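Local atomic coordinates of insulinase family protease (Yersinia pestis, PDB entry 3GO9), a protein that belongs to the insulinase (M16) family of zinc peptidases, but its own activity is unproven and its zinc motif is incomplete. Residues V68-L73 and K200-Q205; L74-L79 and N150-T155; S82-P87 and L135-G140; Q165-P170 and H184-P189. One frame throughout, in Å; residues are numbered along the deposited sequence. Where two conformers were deposited one is given.

Interaction 1 of 4, residues V68-L73 and K200-Q205. With ZN (zinc ion), chain C.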
loop_
_atom_site.group_PDB
_atom_site.type_symbol
_atom_site.label_atom_id
_atom_site.label_comp_id
_atom_site.label_asym_id
_atom_site.label_seq_id
_atom_site.Cartn_x
_atom_site.Cartn_y
_atom_site.Cartn_z
ATOM N N VAL A 68 19.157 -12.016 -11.812
ATOM C CA VAL A 68 17.826 -12.407 -11.437
ATOM C C VAL A 68 17.838 -12.883 -9.992
ATOM O O VAL A 68 18.657 -13.731 -9.602
ATOM C CB VAL A 68 17.329 -13.539 -12.369
ATOM C CG1 VAL A 68 16.051 -14.142 -11.843
ATOM C CG2 VAL A 68 17.192 -13.008 -13.826
ATOM N N GLY A 69 16.960 -12.290 -9.194
ATOM C CA GLY A 69 16.794 -12.690 -7.796
ATOM C C GLY A 69 17.783 -12.028 -6.838
ATOM O O GLY A 69 17.713 -12.273 -5.612
ATOM N N PHE A 70 18.736 -11.242 -7.360
ATOM C CA PHE A 70 19.764 -10.620 -6.512
ATOM C C PHE A 70 19.147 -9.703 -5.453
ATOM O O PHE A 70 19.539 -9.758 -4.279
ATOM C CB PHE A 70 20.800 -9.841 -7.339
ATOM C CG PHE A 70 21.878 -10.667 -7.965
ATOM C CD1 PHE A 70 21.807 -12.044 -8.090
ATOM C CD2 PHE A 70 23.029 -10.029 -8.401
ATOM C CE1 PHE A 70 22.870 -12.743 -8.620
ATOM C CE2 PHE A 70 24.067 -10.719 -8.943
ATOM C CZ PHE A 70 23.990 -12.072 -9.076
ATOM N N ALA A 71 18.177 -8.892 -5.821
ATOM C CA ALA A 71 17.635 -7.941 -4.826
ATOM C C ALA A 71 16.917 -8.688 -3.715
ATOM O O ALA A 71 16.861 -8.240 -2.550
ATOM C CB ALA A 71 16.661 -6.991 -5.499
ATOM N N HIS A 72 16.293 -9.801 -4.060
ATOM C CA HIS A 72 15.580 -10.607 -3.027
ATOM C C HIS A 72 16.553 -11.379 -2.127
ATOM O O HIS A 72 16.200 -11.707 -0.971
ATOM C CB HIS A 72 14.586 -11.525 -3.721
ATOM C CG HIS A 72 13.628 -12.201 -2.798
ATOM N ND1 HIS A 72 12.545 -11.534 -2.265
ATOM C CD2 HIS A 72 13.520 -13.488 -2.414
ATOM C CE1 HIS A 72 11.838 -12.388 -1.541
ATOM N NE2 HIS A 72 12.436 -13.558 -1.585
ATOM N N LEU A 73 17.718 -11.723 -2.636
ATOM C CA LEU A 73 18.727 -12.488 -1.883
ATOM C C LEU A 73 19.459 -11.641 -0.845
ATOM O O LEU A 73 19.736 -12.078 0.272
ATOM C CB LEU A 73 19.751 -13.165 -2.807
ATOM C CG LEU A 73 20.872 -13.971 -2.166
ATOM C CD1 LEU A 73 20.339 -15.017 -1.262
ATOM C CD2 LEU A 73 21.776 -14.580 -3.221
ATOM N N LYS A 200 28.088 -8.763 -5.237
ATOM C CA LYS A 200 28.625 -7.662 -4.434
ATOM C C LYS A 200 28.596 -6.376 -5.277
ATOM O O LYS A 200 28.304 -5.322 -4.783
ATOM C CB LYS A 200 30.077 -7.946 -4.047
ATOM C CG LYS A 200 30.303 -9.092 -3.122
ATOM C CD LYS A 200 31.856 -9.203 -2.829
ATOM C CE LYS A 200 32.303 -10.624 -2.487
ATOM N NZ LYS A 200 33.486 -10.666 -1.610
ATOM N N GLN A 201 28.907 -6.491 -6.551
ATOM C CA GLN A 201 28.911 -5.338 -7.434
ATOM C C GLN A 201 27.507 -4.758 -7.564
ATOM O O GLN A 201 27.309 -3.529 -7.503
ATOM C CB GLN A 201 29.455 -5.739 -8.799
ATOM C CG GLN A 201 30.933 -6.014 -8.715
ATOM C CD GLN A 201 31.546 -6.342 -10.069
ATOM O OE1 GLN A 201 31.042 -7.194 -10.821
ATOM N NE2 GLN A 201 32.650 -5.663 -10.383
ATOM N N PHE A 202 26.515 -5.639 -7.654
ATOM C CA PHE A 202 25.106 -5.215 -7.708
ATOM C C PHE A 202 24.734 -4.467 -6.452
ATOM O O PHE A 202 24.127 -3.415 -6.491
ATOM C CB PHE A 202 24.192 -6.433 -7.912
ATOM C CG PHE A 202 22.736 -6.134 -7.889
ATOM C CD1 PHE A 202 22.025 -5.813 -9.049
ATOM C CD2 PHE A 202 22.019 -6.267 -6.742
ATOM C CE1 PHE A 202 20.676 -5.564 -9.004
ATOM C CE2 PHE A 202 20.681 -5.997 -6.695
ATOM C CZ PHE A 202 19.992 -5.669 -7.828
ATOM N N TYR A 203 25.092 -5.035 -5.308
ATOM C CA TYR A 203 24.832 -4.397 -4.029
ATOM C C TYR A 203 25.431 -3.014 -3.943
ATOM O O TYR A 203 24.758 -2.048 -3.534
ATOM C CB TYR A 203 25.421 -5.249 -2.942
ATOM C CG TYR A 203 25.488 -4.611 -1.584
ATOM C CD1 TYR A 203 24.353 -4.349 -0.887
ATOM C CD2 TYR A 203 26.702 -4.346 -0.997
ATOM C CE1 TYR A 203 24.370 -3.738 0.357
ATOM C CE2 TYR A 203 26.770 -3.774 0.263
ATOM C CZ TYR A 203 25.595 -3.478 0.952
ATOM O OH TYR A 203 25.693 -2.912 2.216
ATOM N N GLN A 204 26.657 -2.893 -4.380
ATOM C CA GLN A 204 27.350 -1.578 -4.288
ATOM C C GLN A 204 26.779 -0.558 -5.258
ATOM O O GLN A 204 26.709 0.617 -4.929
ATOM C CB GLN A 204 28.856 -1.741 -4.470
ATOM C CG GLN A 204 29.440 -2.374 -3.242
ATOM C CD GLN A 204 30.877 -2.793 -3.389
ATOM O OE1 GLN A 204 31.379 -3.004 -4.488
ATOM N NE2 GLN A 204 31.541 -2.959 -2.246
ATOM N N GLN A 205 26.364 -1.017 -6.434
ATOM C CA GLN A 205 25.749 -0.170 -7.446
ATOM C C GLN A 205 24.424 0.408 -6.977
ATOM O O GLN A 205 24.108 1.603 -7.227
ATOM C CB GLN A 205 25.529 -0.927 -8.779
ATOM C CG GLN A 205 24.863 -0.065 -9.835
ATOM C CD GLN A 205 24.790 -0.745 -11.207
ATOM O OE1 GLN A 205 25.361 -1.813 -11.425
ATOM N NE2 GLN A 205 24.071 -0.133 -12.121
HETATM ZN ZN ZN C . 11.166 -14.858 -0.700
HETATM O O HOH W 1 11.977 -15.922 -1.645
HETATM O O HOH W 2 9.408 -14.610 -1.356
#
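F70 and A71, in the first turn of helix 70-80, pack on F202 of helix 196-206, and all three are buried. The main aromatic contact is a T-shaped (edge-to-face) pair: the edge of F70 is turned to the face of F202, with centroids 5.7 Å apart and planes at 82°. F202 also receives a CH-pi contact over a face, F70 CB standing 4.0 Å from the F202 ring centroid and only 18° off the normal. With CG anti to the backbone N (chi1 176°), the F202 ring extends toward F70.

Apolar packing fills in around the rings. F70 CD2 meets F202 CB at 3.8 Å, in the plane of the F70 ring and at its edge. A71 CB approaches F202 CZ more loosely, at 4.3 Å. No hydrogen bond crosses between the two segments; the start of helix 70-80, with G69 as its N-cap residue, is held instead by E63, whose carboxylate oxygens accept from the backbone N of G69 and of A71.

Metal coordination involves the next residue. H72 NE2 binds the zinc ion at 2.0 Å, and D158 OD2 and I160 O join it. H72 ND1 is hydrogen-bonded to T109 OG1, which, with the zinc bond at NE2, helps fix the rotation of the imidazole. Active M16 peptidases carry an inverted zinc motif, HxxEH, on such a helix; here HLLPR, starting at H72, keeps the first histidine but lacks the general-base glutamate and second zinc histidine, so activity may be lost.

Interaction 2 of 4, residues L74-L79 and N150-T155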
loop_
_atom_site.group_PDB
_atom_site.type_symbol
_atom_site.label_atom_id
_atom_site.label_comp_id
_atom_site.label_asym_id
_atom_site.label_seq_id
_atom_site.Cartn_x
_atom_site.Cartn_y
_atom_site.Cartn_z
ATOM N N LEU A 74 19.766 -10.388 -1.210
ATOM C CA LEU A 74 20.587 -9.528 -0.349
ATOM C C LEU A 74 20.058 -9.482 1.078
ATOM O O LEU A 74 20.830 -9.651 1.996
ATOM C CB LEU A 74 20.754 -8.121 -0.945
ATOM C CG LEU A 74 21.510 -7.956 -2.263
ATOM C CD1 LEU A 74 21.412 -6.502 -2.801
ATOM C CD2 LEU A 74 22.960 -8.414 -2.074
ATOM N N PRO A 75 18.751 -9.232 1.290
ATOM C CA PRO A 75 18.349 -9.145 2.678
ATOM C C PRO A 75 18.463 -10.439 3.448
ATOM O O PRO A 75 18.635 -10.389 4.687
ATOM C CB PRO A 75 16.882 -8.679 2.601
ATOM C CG PRO A 75 16.515 -8.744 1.224
ATOM C CD PRO A 75 17.665 -8.838 0.376
ATOM N N ARG A 76 18.391 -11.592 2.765
ATOM C CA ARG A 76 18.567 -12.843 3.479
ATOM C C ARG A 76 20.014 -12.947 4.038
ATOM O O ARG A 76 20.268 -13.502 5.117
ATOM C CB ARG A 76 18.268 -14.017 2.549
ATOM C CG ARG A 76 18.027 -15.291 3.366
ATOM C CD ARG A 76 17.792 -16.476 2.462
ATOM N NE ARG A 76 16.562 -16.425 1.673
ATOM C CZ ARG A 76 16.078 -17.498 1.052
ATOM N NH1 ARG A 76 16.725 -18.659 1.132
ATOM N NH2 ARG A 76 14.967 -17.425 0.315
ATOM N N LEU A 77 20.969 -12.398 3.307
ATOM C CA LEU A 77 22.364 -12.364 3.769
ATOM C C LEU A 77 22.500 -11.632 5.140
ATOM O O LEU A 77 23.217 -12.116 6.020
ATOM C CB LEU A 77 23.292 -11.764 2.699
ATOM C CG LEU A 77 23.256 -12.441 1.372
ATOM C CD1 LEU A 77 24.242 -11.685 0.400
ATOM C CD2 LEU A 77 23.601 -13.949 1.419
ATOM N N ALA A 78 21.811 -10.506 5.257
ATOM C CA ALA A 78 21.799 -9.654 6.407
ATOM C C ALA A 78 21.270 -10.401 7.649
ATOM O O ALA A 78 21.586 -10.023 8.785
ATOM C CB ALA A 78 20.961 -8.340 6.146
ATOM N N LEU A 79 20.497 -11.477 7.430
ATOM C CA LEU A 79 20.017 -12.338 8.532
ATOM C C LEU A 79 20.958 -13.491 8.823
ATOM O O LEU A 79 20.849 -14.142 9.861
ATOM C CB LEU A 79 18.619 -12.898 8.228
ATOM C CG LEU A 79 17.560 -11.846 8.027
ATOM C CD1 LEU A 79 16.191 -12.400 7.431
ATOM C CD2 LEU A 79 17.262 -11.078 9.351
ATOM N N ASN A 150 26.143 -19.324 0.460
ATOM C CA ASN A 150 25.866 -20.739 0.652
ATOM C C ASN A 150 24.900 -20.946 1.810
ATOM O O ASN A 150 23.914 -21.646 1.666
ATOM C CB ASN A 150 27.194 -21.474 0.875
ATOM C CG ASN A 150 27.044 -22.979 0.890
ATOM O OD1 ASN A 150 26.413 -23.581 0.016
ATOM N ND2 ASN A 150 27.679 -23.612 1.893
ATOM N N ALA A 151 25.128 -20.255 2.931
ATOM C CA ALA A 151 24.252 -20.404 4.083
ATOM C C ALA A 151 22.823 -19.960 3.762
ATOM O O ALA A 151 21.859 -20.636 4.104
ATOM C CB ALA A 151 24.820 -19.649 5.262
ATOM N N ALA A 152 22.693 -18.832 3.082
ATOM C CA ALA A 152 21.397 -18.301 2.706
ATOM C C ALA A 152 20.609 -19.250 1.789
ATOM O O ALA A 152 19.385 -19.383 1.901
ATOM C CB ALA A 152 21.584 -16.872 2.023
ATOM N N LEU A 153 21.302 -19.909 0.890
ATOM C CA LEU A 153 20.646 -20.773 -0.083
ATOM C C LEU A 153 20.238 -22.096 0.550
ATOM O O LEU A 153 19.443 -22.829 -0.028
ATOM C CB LEU A 153 21.596 -21.021 -1.262
ATOM C CG LEU A 153 21.777 -19.732 -2.066
ATOM C CD1 LEU A 153 22.786 -19.900 -3.175
ATOM C CD2 LEU A 153 20.469 -19.234 -2.647
ATOM N N ASN A 154 20.804 -22.398 1.719
ATOM C CA ASN A 154 20.503 -23.647 2.426
ATOM C C ASN A 154 19.539 -23.473 3.625
ATOM O O ASN A 154 19.391 -24.381 4.419
ATOM C CB ASN A 154 21.806 -24.308 2.849
ATOM C CG ASN A 154 22.492 -24.978 1.691
ATOM O OD1 ASN A 154 22.056 -26.035 1.273
ATOM N ND2 ASN A 154 23.516 -24.340 1.115
ATOM N N THR A 155 18.857 -22.326 3.747
ATOM C CA THR A 155 17.823 -22.176 4.810
ATOM C C THR A 155 16.534 -22.972 4.528
ATOM O O THR A 155 16.088 -23.099 3.388
ATOM C CB THR A 155 17.492 -20.674 5.108
ATOM O OG1 THR A 155 16.821 -20.060 3.975
ATOM C CG2 THR A 155 18.787 -19.881 5.418
HETATM O O HOH W 3 15.246 -21.414 1.425
#
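R76 and L77 meet A152 where helix 70-80, the helix of this M16-type fold that carries the zinc ligand H72, packs against the last turn of helix 146-153. R76 holds the last position of the HLLPR sequence that begins with H72. Its side chain leaves with CG anti to the backbone N (chi1 -163°) and bends at chi3, which lays CD 3.8 Å from A152 CB and swings the guanidinium past the helix end. L77 packs beside it, its CD2 branch 3.6 Å from A152 CB, so the one methyl is touched by both side chains.

The polar end of R76 is shared among three partners. NH2 forms a salt bridge with D158, whose other carboxylate oxygen binds the zinc ion, so R76 is a second-shell residue that positions a first-shell ligand; its charge may also polarise that carboxylate. T155 OG1 lies near NH1 but is hydrogen-bonded to T157 O. A water receives a hydrogen bond from NH1, a weak one, and gives one to T155 O. Across the segments the direct bond is R76 NH1 to A152 O, 2.9 Å long with an angle of 151° at the hydrogen, the carbonyl oxygen lying near the guanidinium plane.

Interaction 3 of 4, residues S82-P87 and L135-G140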
loop_
_atom_site.group_PDB
_atom_site.type_symbol
_atom_site.label_atom_id
_atom_site.label_comp_id
_atom_site.label_asym_id
_atom_site.label_seq_id
_atom_site.Cartn_x
_atom_site.Cartn_y
_atom_site.Cartn_z
ATOM N N SER A 82 25.944 -10.385 10.392
ATOM C CA SER A 82 26.019 -8.936 10.299
ATOM C C SER A 82 27.279 -8.462 10.988
ATOM O O SER A 82 27.597 -8.920 12.086
ATOM C CB SER A 82 24.784 -8.293 10.872
ATOM O OG SER A 82 24.591 -6.955 10.452
ATOM N N ALA A 83 28.002 -7.576 10.326
ATOM C CA ALA A 83 29.397 -7.280 10.751
ATOM C C ALA A 83 29.532 -6.826 12.217
ATOM O O ALA A 83 30.539 -7.175 12.880
ATOM C CB ALA A 83 30.054 -6.261 9.828
ATOM N N SER A 84 28.550 -6.120 12.762
ATOM C CA SER A 84 28.624 -5.585 14.110
ATOM C C SER A 84 28.134 -6.567 15.176
ATOM O O SER A 84 28.090 -6.210 16.355
ATOM C CB SER A 84 27.795 -4.327 14.237
ATOM O OG SER A 84 28.229 -3.298 13.350
ATOM N N PHE A 85 27.803 -7.777 14.777
ATOM C CA PHE A 85 27.119 -8.725 15.662
ATOM C C PHE A 85 27.794 -10.090 15.730
ATOM O O PHE A 85 28.146 -10.686 14.722
ATOM C CB PHE A 85 25.709 -9.005 15.140
ATOM C CG PHE A 85 24.811 -7.828 15.203
ATOM C CD1 PHE A 85 23.851 -7.716 16.187
ATOM C CD2 PHE A 85 24.883 -6.821 14.246
ATOM C CE1 PHE A 85 22.990 -6.614 16.251
ATOM C CE2 PHE A 85 24.004 -5.698 14.329
ATOM C CZ PHE A 85 23.090 -5.606 15.361
ATOM N N THR A 86 27.910 -10.645 16.931
ATOM C CA THR A 86 28.071 -12.098 17.032
ATOM C C THR A 86 26.753 -12.803 16.677
ATOM O O THR A 86 25.698 -12.185 16.697
ATOM C CB THR A 86 28.452 -12.532 18.467
ATOM O OG1 THR A 86 27.363 -12.272 19.353
ATOM C CG2 THR A 86 29.715 -11.799 18.918
ATOM N N PRO A 87 26.786 -14.102 16.307
ATOM C CA PRO A 87 25.555 -14.850 16.125
ATOM C C PRO A 87 24.532 -14.665 17.278
ATOM O O PRO A 87 23.304 -14.459 17.022
ATOM C CB PRO A 87 26.056 -16.296 16.031
ATOM C CG PRO A 87 27.388 -16.148 15.473
ATOM C CD PRO A 87 27.974 -14.960 16.087
ATOM N N LEU A 135 20.854 -2.071 10.689
ATOM C CA LEU A 135 20.398 -1.377 9.480
ATOM C C LEU A 135 21.588 -0.711 8.759
ATOM O O LEU A 135 21.622 -0.693 7.511
ATOM C CB LEU A 135 19.343 -0.331 9.782
ATOM C CG LEU A 135 17.987 -0.914 10.201
ATOM C CD1 LEU A 135 17.111 0.176 10.855
ATOM C CD2 LEU A 135 17.243 -1.552 9.048
ATOM N N SER A 136 22.522 -0.153 9.517
ATOM C CA SER A 136 23.762 0.430 8.899
ATOM C C SER A 136 24.733 -0.606 8.371
ATOM O O SER A 136 25.343 -0.405 7.309
ATOM C CB SER A 136 24.410 1.471 9.791
ATOM O OG SER A 136 24.767 0.969 11.060
ATOM N N ASP A 137 24.867 -1.726 9.058
ATOM C CA ASP A 137 25.590 -2.882 8.497
ATOM C C ASP A 137 24.969 -3.282 7.162
ATOM O O ASP A 137 25.673 -3.515 6.171
ATOM C CB ASP A 137 25.525 -4.128 9.418
ATOM C CG ASP A 137 26.365 -4.060 10.690
ATOM O OD1 ASP A 137 27.189 -3.117 10.886
ATOM O OD2 ASP A 137 26.229 -5.070 11.465
ATOM N N THR A 138 23.639 -3.383 7.113
ATOM C CA THR A 138 22.989 -3.829 5.913
ATOM C C THR A 138 23.154 -2.796 4.770
ATOM O O THR A 138 23.428 -3.162 3.608
ATOM C CB THR A 138 21.510 -4.037 6.215
ATOM O OG1 THR A 138 21.357 -5.075 7.201
ATOM C CG2 THR A 138 20.747 -4.442 4.996
ATOM N N ALA A 139 23.018 -1.529 5.134
ATOM C CA ALA A 139 23.005 -0.413 4.155
ATOM C C ALA A 139 24.343 -0.247 3.501
ATOM O O ALA A 139 24.410 0.083 2.289
ATOM C CB ALA A 139 22.623 0.885 4.810
ATOM N N GLY A 140 25.411 -0.442 4.253
ATOM C CA GLY A 140 26.766 -0.161 3.749
ATOM C C GLY A 140 27.846 -1.189 3.896
ATOM O O GLY A 140 28.931 -0.976 3.336
HETATM O O HOH W 4 23.586 -6.761 7.840
#
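D137 of helix 125-140 meets S82, S84 and F85 in the type I beta turn that follows helix 70-80. Along the helix, L135 turns away from the turn, and the S136 hydroxyl bonds back to carbonyls of its own helix. D137 CB points toward the turn, and the buried carboxylate takes three hydrogen bonds. OD2 accepts two of them: S82 OG donates to the anti lone pair of D137 OD2 at 2.7 Å, while S84 N reaches D137 OD2 from the syn side at 2.9 Å, about 30° out of the carboxylate plane. The third goes to D137 OD1, whose syn lone pair receives S84 OG at 2.7 Å. Three donors would probably favour the ionised carboxylate. With CG beside the backbone N (chi1 -73°), the carboxylate projects between the two serine side chains, and these bonds from both serines fix its rotation. The F85 ring presents its edge to this group, CD2 lying 3.6 Å from D137 OD2, with ring and carboxylate planes nearly perpendicular. One residue on, T138 OG1 is bridged to S82 OG by a water that donates to both.

Elsewhere this helix end packs on the sheet and on helix 222-233. L135 touches F233 of that helix, Y116 of strand 114-120 and L214 of strand 212-218; A139 lies on M212, and the T138 carbonyl accepts from Y203 OH of helix 196-206. The turn is thus tied to a helix that itself rests on the seven-stranded sheet.

Interaction 4 of 4, residues Q165-P170 and H184-P189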
loop_
_atom_site.group_PDB
_atom_site.type_symbol
_atom_site.label_atom_id
_atom_site.label_comp_id
_atom_site.label_asym_id
_atom_site.label_seq_id
_atom_site.Cartn_x
_atom_site.Cartn_y
_atom_site.Cartn_z
ATOM N N GLN A 165 2.249 -9.665 -2.110
ATOM C CA GLN A 165 2.601 -10.762 -1.285
ATOM C C GLN A 165 2.639 -12.111 -2.018
ATOM O O GLN A 165 3.471 -12.976 -1.723
ATOM C CB GLN A 165 1.651 -10.800 -0.072
ATOM C CG GLN A 165 1.774 -12.002 0.734
ATOM C CD GLN A 165 1.067 -11.843 2.083
ATOM O OE1 GLN A 165 1.483 -12.422 3.080
ATOM N NE2 GLN A 165 0.001 -11.031 2.106
ATOM N N ASN A 166 1.767 -12.260 -3.032
ATOM C CA ASN A 166 1.743 -13.465 -3.808
ATOM C C ASN A 166 1.830 -13.113 -5.296
ATOM O O ASN A 166 0.840 -12.717 -5.920
ATOM C CB ASN A 166 0.461 -14.288 -3.540
ATOM C CG ASN A 166 0.409 -15.543 -4.377
ATOM O OD1 ASN A 166 1.391 -15.936 -5.044
ATOM N ND2 ASN A 166 -0.747 -16.233 -4.325
ATOM N N ILE A 167 3.045 -13.199 -5.812
ATOM C CA ILE A 167 3.312 -12.801 -7.228
ATOM C C ILE A 167 2.683 -13.789 -8.163
ATOM O O ILE A 167 2.433 -13.479 -9.323
ATOM C CB ILE A 167 4.836 -12.747 -7.427
ATOM C CG1 ILE A 167 5.466 -11.674 -6.505
ATOM C CG2 ILE A 167 5.203 -12.479 -8.839
ATOM C CD1 ILE A 167 5.072 -10.223 -6.715
ATOM N N GLN A 168 2.442 -15.003 -7.650
ATOM C CA GLN A 168 1.936 -16.132 -8.438
ATOM C C GLN A 168 0.396 -16.164 -8.633
ATOM O O GLN A 168 -0.127 -17.008 -9.330
ATOM C CB GLN A 168 2.409 -17.467 -7.796
ATOM C CG GLN A 168 3.834 -17.479 -7.190
ATOM C CD GLN A 168 4.886 -17.147 -8.206
ATOM O OE1 GLN A 168 4.691 -17.398 -9.380
ATOM N NE2 GLN A 168 6.006 -16.556 -7.757
ATOM N N GLU A 169 -0.316 -15.294 -7.956
ATOM C CA GLU A 169 -1.774 -15.167 -8.103
ATOM C C GLU A 169 -2.136 -15.055 -9.590
ATOM O O GLU A 169 -1.614 -14.182 -10.249
ATOM C CB GLU A 169 -2.219 -13.865 -7.452
ATOM C CG GLU A 169 -2.995 -13.950 -6.201
ATOM C CD GLU A 169 -4.038 -12.862 -6.183
ATOM O OE1 GLU A 169 -3.655 -11.669 -6.115
ATOM O OE2 GLU A 169 -5.238 -13.204 -6.284
ATOM N N PRO A 170 -3.054 -15.913 -10.115
ATOM C CA PRO A 170 -3.455 -15.656 -11.515
ATOM C C PRO A 170 -3.986 -14.237 -11.822
ATOM O O PRO A 170 -3.730 -13.695 -12.918
ATOM C CB PRO A 170 -4.561 -16.685 -11.749
ATOM C CG PRO A 170 -4.119 -17.866 -10.878
ATOM C CD PRO A 170 -3.486 -17.254 -9.660
ATOM N N HIS A 184 10.402 -9.657 -14.293
ATOM C CA HIS A 184 11.011 -9.152 -13.078
ATOM C C HIS A 184 10.295 -9.565 -11.808
ATOM O O HIS A 184 10.209 -8.771 -10.849
ATOM C CB HIS A 184 11.090 -7.639 -13.139
ATOM C CG HIS A 184 12.007 -7.145 -14.213
ATOM N ND1 HIS A 184 13.376 -7.218 -14.083
ATOM C CD2 HIS A 184 11.771 -6.593 -15.419
ATOM C CE1 HIS A 184 13.949 -6.739 -15.174
ATOM N NE2 HIS A 184 12.996 -6.337 -15.991
ATOM N N ASP A 185 9.775 -10.791 -11.742
ATOM C CA ASP A 185 9.222 -11.318 -10.481
ATOM C C ASP A 185 10.185 -11.098 -9.316
ATOM O O ASP A 185 11.355 -11.539 -9.362
ATOM C CB ASP A 185 8.993 -12.813 -10.536
ATOM C CG ASP A 185 7.906 -13.225 -11.408
ATOM O OD1 ASP A 185 7.326 -12.403 -12.180
ATOM O OD2 ASP A 185 7.625 -14.456 -11.288
ATOM N N PRO A 186 9.725 -10.437 -8.252
ATOM C CA PRO A 186 10.625 -9.982 -7.171
ATOM C C PRO A 186 11.100 -11.073 -6.212
ATOM O O PRO A 186 12.016 -10.818 -5.425
ATOM C CB PRO A 186 9.812 -8.903 -6.447
ATOM C CG PRO A 186 8.416 -9.072 -6.895
ATOM C CD PRO A 186 8.403 -9.804 -8.212
ATOM N N GLY A 187 10.486 -12.239 -6.241
ATOM C CA GLY A 187 10.904 -13.294 -5.296
ATOM C C GLY A 187 11.537 -14.482 -6.007
ATOM O O GLY A 187 11.551 -15.581 -5.404
ATOM N N GLN A 188 12.049 -14.280 -7.227
ATOM C CA GLN A 188 12.616 -15.386 -8.071
ATOM C C GLN A 188 13.866 -15.899 -7.390
ATOM O O GLN A 188 14.650 -15.124 -6.914
ATOM C CB GLN A 188 13.057 -14.917 -9.481
ATOM C CG GLN A 188 12.023 -14.229 -10.337
ATOM C CD GLN A 188 12.520 -13.611 -11.708
ATOM O OE1 GLN A 188 12.577 -14.341 -12.698
ATOM N NE2 GLN A 188 12.829 -12.260 -11.765
ATOM N N PRO A 189 14.082 -17.228 -7.368
ATOM C CA PRO A 189 15.374 -17.667 -6.871
ATOM C C PRO A 189 16.526 -17.298 -7.802
ATOM O O PRO A 189 16.349 -17.193 -9.017
ATOM C CB PRO A 189 15.212 -19.186 -6.805
ATOM C CG PRO A 189 13.843 -19.358 -6.418
ATOM C CD PRO A 189 13.084 -18.311 -7.240
HETATM O O HOH W 5 8.468 -15.813 -9.217
#
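In I167, chi1 (-62°) sets CG2 anti to the backbone N and chi2 (-63°) turns CD1 toward P186, and each branch finds a different residue of 184-189. Two type I beta turns face each other here, N166-E169 and D185-Q188, one before and one after helix 170-175 in the chain. The I167 CD1 methyl reaches the CG corner of the P186 ring, an apolar contact 3.5 Å from CD1 to CG. On the other branch, I167 CG2 slides alongside D185 and rests 3.8 Å from D185 CG, the carboxylate carbon.

Each turn is braced from within. In the first, N166 OD1 accepts from Q168 N at 3.0 Å, an Asx turn, with the donor well above the plane of the carbonyl. In the second, Q188 NE2 donates to D185 O over 2.9 Å.

R173 of the intervening helix gathers the polar ends: it forms a salt bridge with D185 OD1 and donates to Q168 OE1, so one arginine reaches both turns. P186 O makes a weak hydrogen bond to T109 OG1, the group that also partners the zinc ligand H72. The turns are further joined through a water, which accepts from Q168 NE2 at 3.0 Å and donates to D185 OD2 at 2.6 Å.

Overall arrangement
From the N terminus, helix 70-80 supplies the first partners of interactions 1 and 2, and the turn after it supplies interaction 3. Helix 125-140 closes interaction 3, the shortest of these three loops; helix 146-153 closes interaction 2 around it; helix 196-206 closes interaction 1 around both. Interaction 4 forms a small separate loop about helix 170-175, in series with interactions 2 and 3 but also inside interaction 1. None cross. L74 packs on F202, H72 rests on P186 and G187, and A78 CB packs on T138 OG1, linking interactions 2 and 3. Interactions 1, 2 and 4 gather near the zinc site; interaction 3 ties the 82-87 turn to helix 125-140 further off.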